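Local structure of uncharacterized protein (Vibrio parahaemolyticus, 1ZBP) at residues Asp216-Leu220 with Gly221-Asp225; Asn108-Val112 with Ser113-Glu117; Asp51-Leu54 with Met55-Ile58. The protein is of unknown function but belongs to the ImpE family, whose members are linked to type VI secretion, in which it may have an accessory role. All blocks are in the same frame, centred on the assembly; numbering follows the deposited sequence.

Interaction 1. Residues Asp216-Leu220 with Gly221-Asp225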
ATOM      1  N   ASP A 216       0.995 -15.788  -3.869  1.00 44.99           N
ATOM      2  CA  ASP A 216       2.308 -15.217  -4.113  1.00 45.33           C
ATOM      3  C   ASP A 216       2.282 -14.282  -5.315  1.00 44.72           C
ATOM      4  O   ASP A 216       3.109 -13.370  -5.416  1.00 45.03           O
ATOM      5  CB  ASP A 216       3.356 -16.322  -4.298  1.00 48.48           C
ATOM      6  CG  ASP A 216       3.676 -17.050  -2.992  1.00 51.41           C
ATOM      7  OD1 ASP A 216       3.787 -16.379  -1.935  1.00 53.77           O
ATOM      8  OD2 ASP A 216       3.840 -18.287  -3.020  1.00 51.00           O
ATOM      9  N   ALA A 217       1.333 -14.499  -6.222  1.00 42.74           N
ATOM     10  CA  ALA A 217       1.212 -13.640  -7.396  1.00 41.11           C
ATOM     11  C   ALA A 217       0.596 -12.306  -6.980  1.00 39.77           C
ATOM     12  O   ALA A 217       0.916 -11.266  -7.540  1.00 40.52           O
ATOM     13  CB  ALA A 217       0.344 -14.311  -8.468  1.00 39.00           C
ATOM     14  N   GLN A 218      -0.293 -12.342  -5.993  1.00 39.68           N
ATOM     15  CA  GLN A 218      -0.933 -11.122  -5.497  1.00 38.39           C
ATOM     16  C   GLN A 218       0.074 -10.276  -4.691  1.00 37.83           C
ATOM     17  O   GLN A 218       0.163  -9.060  -4.863  1.00 36.82           O
ATOM     18  CB  GLN A 218      -2.144 -11.504  -4.646  1.00 38.73           C
ATOM     19  CG  GLN A 218      -3.315 -12.010  -5.493  1.00 41.62           C
ATOM     20  CD  GLN A 218      -4.210 -13.012  -4.776  1.00 43.18           C
ATOM     21  OE1 GLN A 218      -4.206 -13.116  -3.546  1.00 43.11           O
ATOM     22  NE2 GLN A 218      -5.001 -13.745  -5.552  1.00 43.80           N
ATOM     23  N   LYS A 219       0.850 -10.935  -3.838  1.00 37.00           N
ATOM     24  CA  LYS A 219       1.839 -10.244  -3.043  1.00 35.87           C
ATOM     25  C   LYS A 219       2.889  -9.611  -3.936  1.00 35.36           C
ATOM     26  O   LYS A 219       3.332  -8.494  -3.688  1.00 33.96           O
ATOM     27  CB  LYS A 219       2.485 -11.215  -2.059  1.00 37.28           C
ATOM     28  CG  LYS A 219       1.532 -11.695  -0.987  1.00 40.09           C
ATOM     29  CD  LYS A 219       2.226 -12.619  -0.017  1.00 43.42           C
ATOM     30  CE  LYS A 219       1.241 -13.188   0.990  1.00 44.62           C
ATOM     31  NZ  LYS A 219       1.892 -14.219   1.849  1.00 48.12           N
ATOM     32  N   LEU A 220       3.290 -10.324  -4.981  1.00 35.93           N
ATOM     33  CA  LEU A 220       4.288  -9.803  -5.910  1.00 33.98           C
ATOM     34  C   LEU A 220       3.699  -8.730  -6.826  1.00 32.86           C
ATOM     35  O   LEU A 220       4.430  -8.033  -7.533  1.00 31.89           O
ATOM     36  CB  LEU A 220       4.866 -10.943  -6.754  1.00 35.52           C
ATOM     37  CG  LEU A 220       5.887 -11.875  -6.085  1.00 34.81           C
ATOM     38  CD1 LEU A 220       6.038 -13.129  -6.942  1.00 35.91           C
ATOM     39  CD2 LEU A 220       7.234 -11.172  -5.923  1.00 30.74           C
ATOM     40  N   GLY A 221       2.378  -8.593  -6.791  1.00 30.99           N
ATOM     41  CA  GLY A 221       1.713  -7.611  -7.623  1.00 32.82           C
ATOM     42  C   GLY A 221       1.674  -8.021  -9.079  1.00 34.98           C
ATOM     43  O   GLY A 221       1.676  -7.168  -9.958  1.00 34.71           O
ATOM     44  N   ARG A 222       1.623  -9.326  -9.335  1.00 36.78           N
ATOM     45  CA  ARG A 222       1.608  -9.831 -10.703  1.00 41.26           C
ATOM     46  C   ARG A 222       0.227 -10.251 -11.197  1.00 41.77           C
ATOM     47  O   ARG A 222       0.099 -10.941 -12.202  1.00 42.32           O
ATOM     48  CB  ARG A 222       2.612 -10.985 -10.841  1.00 43.55           C
ATOM     49  CG  ARG A 222       4.068 -10.504 -10.827  1.00 44.78           C
ATOM     50  CD  ARG A 222       5.062 -11.638 -10.668  1.00 46.80           C
ATOM     51  NE  ARG A 222       6.441 -11.162 -10.771  1.00 51.63           N
ATOM     52  CZ  ARG A 222       7.508 -11.888 -10.450  1.00 53.42           C
ATOM     53  NH1 ARG A 222       7.360 -13.126 -10.001  1.00 54.07           N
ATOM     54  NH2 ARG A 222       8.726 -11.378 -10.575  1.00 55.91           N
ATOM     55  N   GLU A 223      -0.807  -9.834 -10.481  1.00 41.59           N
ATOM     56  CA  GLU A 223      -2.165 -10.115 -10.895  1.00 41.76           C
ATOM     57  C   GLU A 223      -3.130  -9.427  -9.946  1.00 40.98           C
ATOM     58  O   GLU A 223      -2.774  -9.081  -8.816  1.00 41.50           O
ATOM     59  CB  GLU A 223      -2.436 -11.623 -10.955  1.00 43.86           C
ATOM     60  CG  GLU A 223      -2.712 -12.308  -9.626  1.00 45.77           C
ATOM     61  CD  GLU A 223      -3.304 -13.711  -9.807  1.00 47.50           C
ATOM     62  OE1 GLU A 223      -2.659 -14.558 -10.479  1.00 44.14           O
ATOM     63  OE2 GLU A 223      -4.412 -13.965  -9.271  1.00 47.45           O
ATOM     64  N   THR A 224      -4.348  -9.207 -10.423  1.00 39.25           N
ATOM     65  CA  THR A 224      -5.380  -8.548  -9.640  1.00 39.28           C
ATOM     66  C   THR A 224      -6.643  -9.420  -9.649  1.00 41.47           C
ATOM     67  O   THR A 224      -7.168  -9.743 -10.712  1.00 42.65           O
ATOM     68  CB  THR A 224      -5.712  -7.162 -10.245  1.00 35.75           C
ATOM     69  OG1 THR A 224      -4.506  -6.404 -10.402  1.00 33.63           O
ATOM     70  CG2 THR A 224      -6.677  -6.411  -9.359  1.00 31.64           C
ATOM     71  N   ASP A 225      -7.123  -9.797  -8.467  1.00 43.66           N
ATOM     72  CA  ASP A 225      -8.327 -10.619  -8.337  1.00 46.52           C
ATOM     73  C   ASP A 225      -9.368  -9.815  -7.551  1.00 47.29           C
ATOM     74  O   ASP A 225      -9.030  -8.842  -6.882  1.00 45.74           O
ATOM     75  CB  ASP A 225      -8.002 -11.941  -7.609  1.00 47.91           C
ATOM     76  CG  ASP A 225      -8.971 -13.076  -7.966  1.00 52.08           C
ATOM     77  OD1 ASP A 225      -9.077 -13.417  -9.165  1.00 54.95           O
ATOM     78  OD2 ASP A 225      -9.622 -13.644  -7.055  1.00 53.77           O
TER

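Interaction 2. Residues Asn108-Val112 with Ser113-Glu117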
ATOM      1  N   ASN A 108     -14.137  -1.894   8.842  1.00 47.70           N
ATOM      2  CA  ASN A 108     -13.278  -3.057   9.075  1.00 48.49           C
ATOM      3  C   ASN A 108     -13.749  -3.861  10.279  1.00 49.53           C
ATOM      4  O   ASN A 108     -13.688  -5.090  10.270  1.00 48.10           O
ATOM      5  CB  ASN A 108     -11.825  -2.627   9.270  1.00 47.19           C
ATOM      6  CG  ASN A 108     -11.180  -2.173   7.977  1.00 46.99           C
ATOM      7  OD1 ASN A 108     -11.086  -2.938   7.012  1.00 46.50           O
ATOM      8  ND2 ASN A 108     -10.727  -0.928   7.951  1.00 43.97           N
ATOM      9  N   LEU A 109     -14.217  -3.168  11.314  1.00 52.17           N
ATOM     10  CA  LEU A 109     -14.711  -3.840  12.515  1.00 55.04           C
ATOM     11  C   LEU A 109     -15.878  -4.755  12.159  1.00 56.98           C
ATOM     12  O   LEU A 109     -16.063  -5.796  12.781  1.00 58.25           O
ATOM     13  CB  LEU A 109     -15.146  -2.812  13.568  1.00 54.32           C
ATOM     14  CG  LEU A 109     -14.006  -2.276  14.432  1.00 55.21           C
ATOM     15  CD1 LEU A 109     -14.476  -1.121  15.305  1.00 54.60           C
ATOM     16  CD2 LEU A 109     -13.475  -3.421  15.287  1.00 54.39           C
ATOM     17  N   SER A 110     -16.659  -4.359  11.155  1.00 58.49           N
ATOM     18  CA  SER A 110     -17.790  -5.157  10.700  1.00 59.95           C
ATOM     19  C   SER A 110     -17.324  -6.257   9.748  1.00 61.64           C
ATOM     20  O   SER A 110     -17.928  -7.326   9.690  1.00 62.44           O
ATOM     21  CB  SER A 110     -18.826  -4.287   9.983  1.00 59.31           C
ATOM     22  OG  SER A 110     -19.502  -3.422  10.872  1.00 59.17           O
HETATM   23  N   MSE A 111     -16.268  -5.991   8.983  1.00 63.58           N
HETATM   24  CA  MSE A 111     -15.749  -6.994   8.056  1.00 64.17           C
HETATM   25  C   MSE A 111     -15.304  -8.214   8.847  1.00 64.00           C
HETATM   26  O   MSE A 111     -15.504  -9.351   8.422  1.00 63.59           O
HETATM   27  CB  MSE A 111     -14.563  -6.443   7.256  1.00 66.05           C
HETATM   28  CG  MSE A 111     -14.942  -5.778   5.936  1.00 69.28           C
HETATM   29 SE   MSE A 111     -15.659  -7.043   4.640  1.00 74.32          SE
HETATM   30  CE  MSE A 111     -14.128  -8.222   4.516  1.00 71.25           C
ATOM     31  N   VAL A 112     -14.702  -7.969  10.007  1.00 64.26           N
ATOM     32  CA  VAL A 112     -14.242  -9.053  10.858  1.00 65.25           C
ATOM     33  C   VAL A 112     -15.394  -9.665  11.668  1.00 65.67           C
ATOM     34  O   VAL A 112     -15.428 -10.878  11.875  1.00 66.02           O
ATOM     35  CB  VAL A 112     -13.133  -8.573  11.817  1.00 65.46           C
ATOM     36  CG1 VAL A 112     -13.644  -7.449  12.690  1.00 67.68           C
ATOM     37  CG2 VAL A 112     -12.647  -9.733  12.670  1.00 66.15           C
ATOM     38  N   SER A 113     -16.341  -8.840  12.114  1.00 65.14           N
ATOM     39  CA  SER A 113     -17.483  -9.341  12.887  1.00 65.60           C
ATOM     40  C   SER A 113     -18.481 -10.014  11.954  1.00 65.75           C
ATOM     41  O   SER A 113     -19.521 -10.505  12.388  1.00 66.05           O
ATOM     42  CB  SER A 113     -18.193  -8.200  13.613  1.00 65.66           C
ATOM     43  OG  SER A 113     -18.931  -7.411  12.702  1.00 67.18           O
ATOM     44  N   GLN A 114     -18.153 -10.016  10.666  1.00 65.60           N
ATOM     45  CA  GLN A 114     -18.989 -10.614   9.637  1.00 64.50           C
ATOM     46  C   GLN A 114     -20.379  -9.992   9.480  1.00 63.30           C
ATOM     47  O   GLN A 114     -21.256 -10.586   8.857  1.00 63.38           O
ATOM     48  CB  GLN A 114     -19.121 -12.119   9.875  1.00 65.68           C
ATOM     49  CG  GLN A 114     -17.819 -12.891   9.722  1.00 67.24           C
ATOM     50  CD  GLN A 114     -18.044 -14.334   9.288  1.00 68.66           C
ATOM     51  OE1 GLN A 114     -17.117 -15.149   9.285  1.00 69.34           O
ATOM     52  NE2 GLN A 114     -19.278 -14.652   8.906  1.00 69.25           N
ATOM     53  N   ASP A 115     -20.593  -8.804  10.036  1.00 62.02           N
ATOM     54  CA  ASP A 115     -21.889  -8.149   9.891  1.00 61.10           C
ATOM     55  C   ASP A 115     -21.881  -7.438   8.542  1.00 61.51           C
ATOM     56  O   ASP A 115     -21.749  -6.218   8.468  1.00 60.13           O
ATOM     57  CB  ASP A 115     -22.122  -7.151  11.031  1.00 60.14           C
ATOM     58  CG  ASP A 115     -23.440  -6.398  10.893  1.00 60.75           C
ATOM     59  OD1 ASP A 115     -24.450  -7.024  10.501  1.00 59.69           O
ATOM     60  OD2 ASP A 115     -23.472  -5.184  11.194  1.00 59.15           O
ATOM     61  N   TYR A 116     -22.017  -8.226   7.478  1.00 63.42           N
ATOM     62  CA  TYR A 116     -22.007  -7.716   6.112  1.00 64.98           C
ATOM     63  C   TYR A 116     -23.188  -6.811   5.796  1.00 66.39           C
ATOM     64  O   TYR A 116     -23.323  -6.330   4.671  1.00 66.95           O
ATOM     65  CB  TYR A 116     -21.975  -8.876   5.112  1.00 64.50           C
ATOM     66  CG  TYR A 116     -20.897  -9.894   5.398  1.00 66.34           C
ATOM     67  CD1 TYR A 116     -19.611  -9.492   5.759  1.00 66.87           C
ATOM     68  CD2 TYR A 116     -21.158 -11.264   5.314  1.00 67.22           C
ATOM     69  CE1 TYR A 116     -18.612 -10.425   6.032  1.00 67.16           C
ATOM     70  CE2 TYR A 116     -20.161 -12.204   5.583  1.00 67.82           C
ATOM     71  CZ  TYR A 116     -18.891 -11.772   5.944  1.00 67.41           C
ATOM     72  OH  TYR A 116     -17.899 -12.686   6.223  1.00 68.93           O
ATOM     73  N   GLU A 117     -24.052  -6.585   6.778  1.00 67.74           N
ATOM     74  CA  GLU A 117     -25.204  -5.724   6.562  1.00 68.81           C
ATOM     75  C   GLU A 117     -24.785  -4.293   6.865  1.00 67.96           C
ATOM     76  O   GLU A 117     -25.291  -3.343   6.265  1.00 68.31           O
ATOM     77  CB  GLU A 117     -26.366  -6.140   7.472  1.00 70.34           C
ATOM     78  CG  GLU A 117     -27.725  -5.578   7.042  1.00 73.68           C
ATOM     79  CD  GLU A 117     -28.183  -6.103   5.680  1.00 75.68           C
ATOM     80  OE1 GLU A 117     -27.525  -5.785   4.661  1.00 76.00           O
ATOM     81  OE2 GLU A 117     -29.201  -6.836   5.631  1.00 75.40           O
TER

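Interaction 3. Residues Asp51-Leu54 with Met55-Ile58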
ATOM      1  N   ASP A  51      11.374  -7.747  10.693  1.00 44.38           N
ATOM      2  CA  ASP A  51      11.887  -6.839  11.699  1.00 45.08           C
ATOM      3  C   ASP A  51      13.027  -7.535  12.444  1.00 45.53           C
ATOM      4  O   ASP A  51      14.071  -6.935  12.688  1.00 44.18           O
ATOM      5  CB  ASP A  51      10.755  -6.432  12.642  1.00 45.19           C
ATOM      6  CG  ASP A  51      11.039  -5.144  13.365  1.00 46.15           C
ATOM      7  OD1 ASP A  51      11.533  -4.187  12.721  1.00 46.16           O
ATOM      8  OD2 ASP A  51      10.747  -5.082  14.578  1.00 47.64           O
ATOM      9  N   GLU A  52      12.833  -8.810  12.774  1.00 46.00           N
ATOM     10  CA  GLU A  52      13.853  -9.598  13.464  1.00 48.18           C
ATOM     11  C   GLU A  52      15.158  -9.570  12.669  1.00 47.66           C
ATOM     12  O   GLU A  52      16.232  -9.373  13.231  1.00 47.11           O
ATOM     13  CB  GLU A  52      13.382 -11.048  13.621  1.00 52.75           C
ATOM     14  CG  GLU A  52      14.216 -11.894  14.572  1.00 57.50           C
ATOM     15  CD  GLU A  52      14.211 -11.345  15.982  1.00 61.70           C
ATOM     16  OE1 GLU A  52      13.103 -11.128  16.528  1.00 63.46           O
ATOM     17  OE2 GLU A  52      15.312 -11.135  16.545  1.00 64.15           O
ATOM     18  N   GLN A  53      15.064  -9.766  11.358  1.00 46.98           N
ATOM     19  CA  GLN A  53      16.250  -9.754  10.507  1.00 46.26           C
ATOM     20  C   GLN A  53      16.863  -8.356  10.400  1.00 46.11           C
ATOM     21  O   GLN A  53      18.074  -8.208  10.260  1.00 43.64           O
ATOM     22  CB  GLN A  53      15.897 -10.281   9.114  1.00 46.10           C
ATOM     23  CG  GLN A  53      15.457 -11.743   9.104  1.00 47.18           C
ATOM     24  CD  GLN A  53      16.582 -12.706   9.459  1.00 46.32           C
ATOM     25  OE1 GLN A  53      17.570 -12.825   8.733  1.00 45.67           O
ATOM     26  NE2 GLN A  53      16.439 -13.390  10.586  1.00 44.87           N
ATOM     27  N   LEU A  54      16.021  -7.330  10.461  1.00 46.42           N
ATOM     28  CA  LEU A  54      16.504  -5.957  10.381  1.00 46.27           C
ATOM     29  C   LEU A  54      17.267  -5.584  11.655  1.00 47.36           C
ATOM     30  O   LEU A  54      18.196  -4.783  11.618  1.00 47.10           O
ATOM     31  CB  LEU A  54      15.329  -4.994  10.156  1.00 44.29           C
ATOM     32  CG  LEU A  54      14.718  -4.996   8.751  1.00 40.73           C
ATOM     33  CD1 LEU A  54      13.326  -4.391   8.751  1.00 35.61           C
ATOM     34  CD2 LEU A  54      15.648  -4.250   7.824  1.00 39.43           C
HETATM   35  N   MSE A  55      16.878  -6.162  12.786  1.00 49.79           N
HETATM   36  CA  MSE A  55      17.571  -5.863  14.030  1.00 52.07           C
HETATM   37  C   MSE A  55      18.945  -6.538  14.009  1.00 51.46           C
HETATM   38  O   MSE A  55      19.928  -5.972  14.490  1.00 53.13           O
HETATM   39  CB  MSE A  55      16.754  -6.337  15.242  1.00 56.00           C
HETATM   40  CG  MSE A  55      15.441  -5.573  15.459  1.00 62.02           C
HETATM   41 SE   MSE A  55      14.600  -5.850  17.215  1.00 73.15          SE
HETATM   42  CE  MSE A  55      13.345  -7.276  16.807  1.00 67.03           C
ATOM     43  N   GLN A  56      19.021  -7.734  13.429  1.00 49.33           N
ATOM     44  CA  GLN A  56      20.284  -8.458  13.353  1.00 48.21           C
ATOM     45  C   GLN A  56      21.287  -7.828  12.399  1.00 48.00           C
ATOM     46  O   GLN A  56      22.464  -7.694  12.736  1.00 48.80           O
ATOM     47  CB  GLN A  56      20.030  -9.909  12.975  1.00 47.61           C
ATOM     48  CG  GLN A  56      19.302 -10.648  14.071  1.00 51.09           C
ATOM     49  CD  GLN A  56      19.359 -12.148  13.923  1.00 53.18           C
ATOM     50  OE1 GLN A  56      18.829 -12.722  12.967  1.00 52.82           O
ATOM     51  NE2 GLN A  56      20.020 -12.799  14.873  1.00 56.19           N
ATOM     52  N   SER A  57      20.824  -7.437  11.218  1.00 47.54           N
ATOM     53  CA  SER A  57      21.696  -6.801  10.238  1.00 47.42           C
ATOM     54  C   SER A  57      22.323  -5.509  10.783  1.00 45.81           C
ATOM     55  O   SER A  57      23.411  -5.111  10.360  1.00 45.38           O
ATOM     56  CB  SER A  57      20.924  -6.503   8.944  1.00 48.74           C
ATOM     57  OG  SER A  57      20.709  -7.691   8.198  1.00 50.54           O
ATOM     58  N   ILE A  58      21.639  -4.857  11.720  1.00 44.72           N
ATOM     59  CA  ILE A  58      22.158  -3.625  12.306  1.00 42.25           C
ATOM     60  C   ILE A  58      23.353  -3.965  13.173  1.00 41.61           C
ATOM     61  O   ILE A  58      24.368  -3.264  13.151  1.00 41.63           O
ATOM     62  CB  ILE A  58      21.082  -2.916  13.151  1.00 43.78           C
ATOM     63  CG1 ILE A  58      20.080  -2.238  12.213  1.00 42.70           C
ATOM     64  CG2 ILE A  58      21.720  -1.909  14.110  1.00 39.44           C
ATOM     65  CD1 ILE A  58      18.876  -1.664  12.913  1.00 45.06           C
TER

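Interaction 1. Residues Asp216-Leu220 with Gly221-Asp225
Helix 216-219 stops in a Schellman motif that folds Gly221 and Arg222 back over Ala217 and Gln218, with Gly221 at a positive phi of 74°, a backbone region that favours glycine. Two amides close the turn. Arg222 N donates to Ala217 O at 2.7 Å, approaching it nearly along the C=O axis, whereas Gly221 N reaches Gln218 O at 3.0 Å from above the carbonyl plane. The former bond spans five residues, and with it the chain turns sharply aside from the last helical turn.

Around this backbone cap the side chains form two groups. The Leu220 and Arg222 side chains run alongside each other in one direction. The extended arginine follows the leucine, its CD 4.0 Å from Leu220 CB, and ends with Leu220 CG over one face of the guanidinium. The closest approach of this pair of side chains is Leu220 CD1 to Arg222 NH1, at 3.3 Å. The polar end of the arginine is used by Leu8, whose carbonyl oxygen accepts a bond from NH1.

The second group is built on Glu223. Its CG sits between its own backbone N and carbonyl carbon (chi1 79°), which turns the chain back onto the helix, and OE1 comes to rest 3.6 Å from Ala217 CB. Across from it, Gln218 NE2 lies 3.8 Å from Glu223 OE2, the amide and carboxylate planes 61° apart. The orientation of that amide is set from its other end, because OE1 accepts bonds from Glu214 N and Ser215 N.

Leu13 of helix 13-25 touches Asp216, Lys219 and Leu220, while beyond the turn the chain enters strand 224-228, which runs antiparallel to strand 235-239.

Interaction 2. Residues Asn108-Val112 with Ser113-Glu117
Ser110 O, one turn back from the end of helix 98-113, is the polar centre of this contact, receiving both the hydroxyl of Ser113 and the amide of Asp115. Ser113 OG donates to it over 3.2 Å, coming in at the flank of the carbonyl. The hydroxyl is put there by a chi1 of 73°, which sets OG between the backbone N and the carbonyl carbon and folds it back over the helix end. The bond from Asp115 N, at 3.1 Å, is weak and bent. Ser113 N keeps the regular helical bond to Leu109 O, also 3.1 Å, so the helix is still intact when Gln114, with its positive phi, turns the chain aside.

What follows is a very short link between two consecutive helices, 98-113 and 116-129. Asp115 is the centre of an inverse gamma turn, closed by a weak 2.8 Å bond from Tyr116 N to Gln114 O. The same Gln114 O lies over the centre of the Tyr116 ring, 3.4 Å above its plane. Tyr116 CE1 in turn passes 4.1 Å from Met111 O, and both the tyrosine and the selenomethionine side chain of residue 111 pack on Ile229. Asp115 OD2 is bonded by Gln118 NE2 of the second helix, and Ser110 OG bonds to Ser106 O one turn earlier.

The other side is far looser. Leu109, Val112 and Gln114 are exposed, and their side chains make few contacts across the turn. The Leu109 side chain stays at least 6.0 Å from every atom of residues 113-117, and Gln114 CG comes no nearer to residues 108-112 than 3.8 Å, at Val112 O.

Interaction 3. Residues Asp51-Leu54 with Met55-Ile58
The flat ends of Gln53 and Gln56 meet almost at right angles, their amide planes 79° apart, with Gln53 NE2 3.4 Å from Gln56 OE1. The carboxylates of Asp51 and Glu52 instead flank the methyl of selenomethionine Met55. Its CE lies off the plane of the Glu52 carboxylate, beyond its oxygen end, 3.9 Å from Glu52 OE1 and 4.1 Å from Asp51 OD2. A bend at chi3 (-95°) turns the methyl back toward these two acidic side chains, three and four residues, about one helical turn, earlier. The other oxygen of Asp51, OD1, forms a salt bridge with Arg72.

All of this sits within helix 47-60, which packs against helices 31-44 and 65-84 in an N-terminal array of successive helices resembling tetratricopeptide-type repeats. Met55 N bonds to Asp51 O at 2.9 Å, and Ser57 N to Gln53 O at 3.0 Å. Gln53 O also takes a weak bond from Ser57 OG, so the serine hydroxyl is folded against its own helix. Ile58 turns CG1 to within 3.2 Å of Leu54 O, alongside the weak backbone bond from Ile58 N to that same oxygen.

The buried side of the stretch faces the neighbouring helices. Leu54 touches Ile38 of helix 31-44 and Leu71 of helix 65-84, Gln53 lies on Arg34, Phe37 and Ile38, and Ile58 meets Leu65 and Ala68.

Along the chain the order is interaction 3, interaction 2, interaction 1, with none lying within another. Their centres are well separated: about 25 Å between interactions 1 and 2, 27 Å between 1 and 3, and 36 Å between 2 and 3, and no two of them touch. Interaction 3 lies inside a helix of the N-terminal helical part, interaction 2 at the break between helices 98-113 and 116-129, and interaction 1 where a short helix passes into the two-stranded sheet of 224-228 and 235-239. Interaction 1, in the part of the chain related to ImpE proteins, also meets helix 13-25, so it joins the later, strand-rich half to the N-terminal helices.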